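Side-chain contact in PUM-HD domain-containing protein (Caenorhabditis elegans, PDB 7CGF), which probably binds the 3' untranslated regions of messenger RNAs through its Pumilio homology domain, the part crystallised here with an RNA element: residues 161-166 with 198-203. The protein carries 2 engineered substitutions. Numbering follows the deposited sequence. Where two conformers were deposited one is given.
Sequences KAIEKV and VQRCLE. With nucleotides of chain B.
A salt bridge beside a small apolar contact joins Glu164 and Ile163, on helix 155-165, to Arg200, on helix 194-204, in successive predicted Pumilio repeats. The short helical segments run nearly parallel (6°), with axes 9.3 Å apart. Glu164 OE2 lies 3.4 Å from Arg200 NE; the carboxylate and guanidinium planes are 36° apart and OE2 alone meets the guanidinium, so this is not a two-pronged pairing. Lys161 NZ extends the network to Glu164 OE1 over a long 4.0 Å. Bends at chi2 and chi3 fold the arginine so that its CD also rests against the carboxylate. Arg200 NH2 donates to Glu203 OE1 (2.8 Å), which lies near the guanidinium plane, while NH1 bonds Gln160; together these partners should restrict rotation of the guanidinium. Arg200 also packs on a guanine base of the bound RNA. Alongside, Ile163 CG2 touches Arg200 O at 3.4 Å. Next to Arg200, Gln199 reads the adenine of A4 of chain B: NE2 donates to N1 (2.9 Å), and N6 donates to OE1, whose position is less certain. A glutamine bonding an adenine edge beside a base-packing arginine, on parallel helices of successive repeats, is typical of the concave RNA-binding surface of PUF domains.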
loop_
_atom_site.group_PDB
_atom_site.type_symbol
_atom_site.label_atom_id
_atom_site.label_comp_id
_atom_site.label_asym_id
_atom_site.label_seq_id
_atom_site.Cartn_x
_atom_site.Cartn_y
_atom_site.Cartn_z
ATOM N N LYS A 161 4.269 6.860 -1.846
ATOM C CA LYS A 161 5.037 7.679 -0.913
ATOM C C LYS A 161 4.601 9.134 -0.985
ATOM O O LYS A 161 4.489 9.809 0.046
ATOM C CB LYS A 161 6.538 7.556 -1.205
ATOM C CG LYS A 161 7.443 8.250 -0.177
ATOM C CD LYS A 161 7.284 7.632 1.208
ATOM C CE LYS A 161 8.212 6.448 1.428
ATOM N NZ LYS A 161 8.097 5.925 2.825
ATOM N N ALA A 162 4.349 9.640 -2.198
ATOM C CA ALA A 162 3.871 11.016 -2.334
ATOM C C ALA A 162 2.561 11.222 -1.579
ATOM O O ALA A 162 2.383 12.225 -0.871
ATOM C CB ALA A 162 3.691 11.367 -3.808
ATOM N N ILE A 163 1.612 10.298 -1.752
ATOM C CA ILE A 163 0.320 10.416 -1.075
ATOM C C ILE A 163 0.493 10.349 0.433
ATOM O O ILE A 163 -0.227 11.027 1.182
ATOM C CB ILE A 163 -0.643 9.325 -1.596
ATOM C CG1 ILE A 163 -0.981 9.593 -3.063
ATOM C CG2 ILE A 163 -1.932 9.269 -0.764
ATOM C CD1 ILE A 163 -1.538 8.358 -3.794
ATOM N N GLU A 164 1.450 9.546 0.902
ATOM C CA GLU A 164 1.676 9.403 2.336
ATOM C C GLU A 164 2.288 10.660 2.955
ATOM O O GLU A 164 1.955 11.013 4.093
ATOM C CB GLU A 164 2.586 8.201 2.586
ATOM C CG GLU A 164 1.912 6.863 2.351
ATOM C CD GLU A 164 2.920 5.725 2.228
ATOM O OE1 GLU A 164 4.146 5.982 2.364
ATOM O OE2 GLU A 164 2.479 4.582 1.982
ATOM N N LYS A 165 3.185 11.342 2.234
ATOM C CA LYS A 165 4.097 12.311 2.845
ATOM C C LYS A 165 3.867 13.752 2.416
ATOM O O LYS A 165 4.517 14.651 2.961
ATOM C CB LYS A 165 5.557 11.945 2.523
ATOM C CG LYS A 165 5.981 10.601 3.022
ATOM C CD LYS A 165 5.972 10.520 4.531
ATOM C CE LYS A 165 6.937 11.528 5.145
ATOM N NZ LYS A 165 7.301 11.138 6.542
ATOM N N VAL A 166 2.990 14.007 1.455
ATOM C CA VAL A 166 2.780 15.352 0.936
ATOM C C VAL A 166 1.357 15.788 1.263
ATOM O O VAL A 166 0.416 14.987 1.196
ATOM C CB VAL A 166 3.044 15.412 -0.578
ATOM C CG1 VAL A 166 2.906 16.826 -1.094
ATOM C CG2 VAL A 166 4.439 14.861 -0.892
ATOM N N VAL A 198 -4.886 3.553 -5.142
ATOM C CA VAL A 198 -6.254 3.900 -4.743
ATOM C C VAL A 198 -6.417 3.767 -3.236
ATOM O O VAL A 198 -6.999 4.641 -2.578
ATOM C CB VAL A 198 -7.276 3.035 -5.496
ATOM C CG1 VAL A 198 -8.723 3.351 -5.011
ATOM C CG2 VAL A 198 -7.154 3.215 -7.001
ATOM N N GLN A 199 -5.898 2.678 -2.656
ATOM C CA GLN A 199 -6.004 2.511 -1.211
ATOM C C GLN A 199 -5.308 3.641 -0.463
ATOM O O GLN A 199 -5.839 4.146 0.539
ATOM C CB GLN A 199 -5.432 1.161 -0.793
ATOM C CG GLN A 199 -6.310 0.021 -1.264
ATOM C CD GLN A 199 -5.656 -1.321 -1.069
ATOM O OE1 GLN A 199 -5.445 -1.756 0.064
ATOM N NE2 GLN A 199 -5.311 -1.987 -2.180
ATOM N N ARG A 200 -4.112 4.033 -0.911
ATOM C CA ARG A 200 -3.381 5.100 -0.236
ATOM C C ARG A 200 -4.150 6.417 -0.310
ATOM O O ARG A 200 -4.223 7.164 0.677
ATOM C CB ARG A 200 -1.978 5.228 -0.841
ATOM C CG ARG A 200 -0.862 5.568 0.145
ATOM C CD ARG A 200 -0.659 4.510 1.228
ATOM N NE ARG A 200 -0.323 3.206 0.660
ATOM C CZ ARG A 200 -1.062 2.103 0.790
ATOM N NH1 ARG A 200 -0.674 0.964 0.220
ATOM N NH2 ARG A 200 -2.174 2.115 1.499
ATOM N N CYS A 201 -4.767 6.698 -1.463
ATOM C CA CYS A 201 -5.612 7.884 -1.582
ATOM C C CYS A 201 -6.774 7.853 -0.601
ATOM O O CYS A 201 -7.093 8.877 0.024
ATOM C CB CYS A 201 -6.137 8.015 -3.006
ATOM S SG CYS A 201 -4.879 8.556 -4.136
ATOM N N LEU A 202 -7.433 6.697 -0.452
ATOM C CA LEU A 202 -8.556 6.607 0.485
ATOM C C LEU A 202 -8.110 6.821 1.925
ATOM O O LEU A 202 -8.884 7.345 2.741
ATOM C CB LEU A 202 -9.250 5.250 0.338
ATOM C CG LEU A 202 -9.888 5.015 -1.024
ATOM C CD1 LEU A 202 -10.340 3.553 -1.124
ATOM C CD2 LEU A 202 -11.056 5.970 -1.234
ATOM N N GLU A 203 -6.870 6.447 2.246
ATOM C CA GLU A 203 -6.326 6.614 3.592
ATOM C C GLU A 203 -5.947 8.055 3.900
ATOM O O GLU A 203 -6.135 8.508 5.033
ATOM C CB GLU A 203 -5.089 5.740 3.777
ATOM C CG GLU A 203 -5.383 4.273 3.916
ATOM C CD GLU A 203 -4.150 3.431 3.684
ATOM O OE1 GLU A 203 -3.090 4.008 3.349
ATOM O OE2 GLU A 203 -4.247 2.192 3.834
ATOM P P A B 4 -2.070 -13.877 -0.528
ATOM O OP1 A B 4 -1.064 -14.797 -1.108
ATOM O OP2 A B 4 -2.104 -13.641 0.931
ATOM O "O5'" A B 4 -1.888 -12.480 -1.254
ATOM C "C5'" A B 4 -1.507 -12.452 -2.614
ATOM C "C4'" A B 4 -1.579 -11.071 -3.200
ATOM O "O4'" A B 4 -2.717 -10.348 -2.677
ATOM C "C3'" A B 4 -0.424 -10.128 -2.924
ATOM O "O3'" A B 4 0.743 -10.430 -3.665
ATOM C "C2'" A B 4 -1.035 -8.787 -3.298
ATOM O "O2'" A B 4 -1.062 -8.642 -4.709
ATOM C "C1'" A B 4 -2.477 -8.966 -2.815
ATOM N N9 A B 4 -2.741 -8.236 -1.563
ATOM C C8 A B 4 -2.590 -8.478 -0.219
ATOM N N7 A B 4 -2.980 -7.451 0.526
ATOM C C5 A B 4 -3.389 -6.482 -0.403
ATOM C C6 A B 4 -3.911 -5.172 -0.347
ATOM N N6 A B 4 -4.159 -4.465 0.757
ATOM N N1 A B 4 -4.194 -4.565 -1.515
ATOM C C2 A B 4 -3.988 -5.176 -2.660
ATOM N N3 A B 4 -3.502 -6.398 -2.846
ATOM C C4 A B 4 -3.230 -6.976 -1.673
#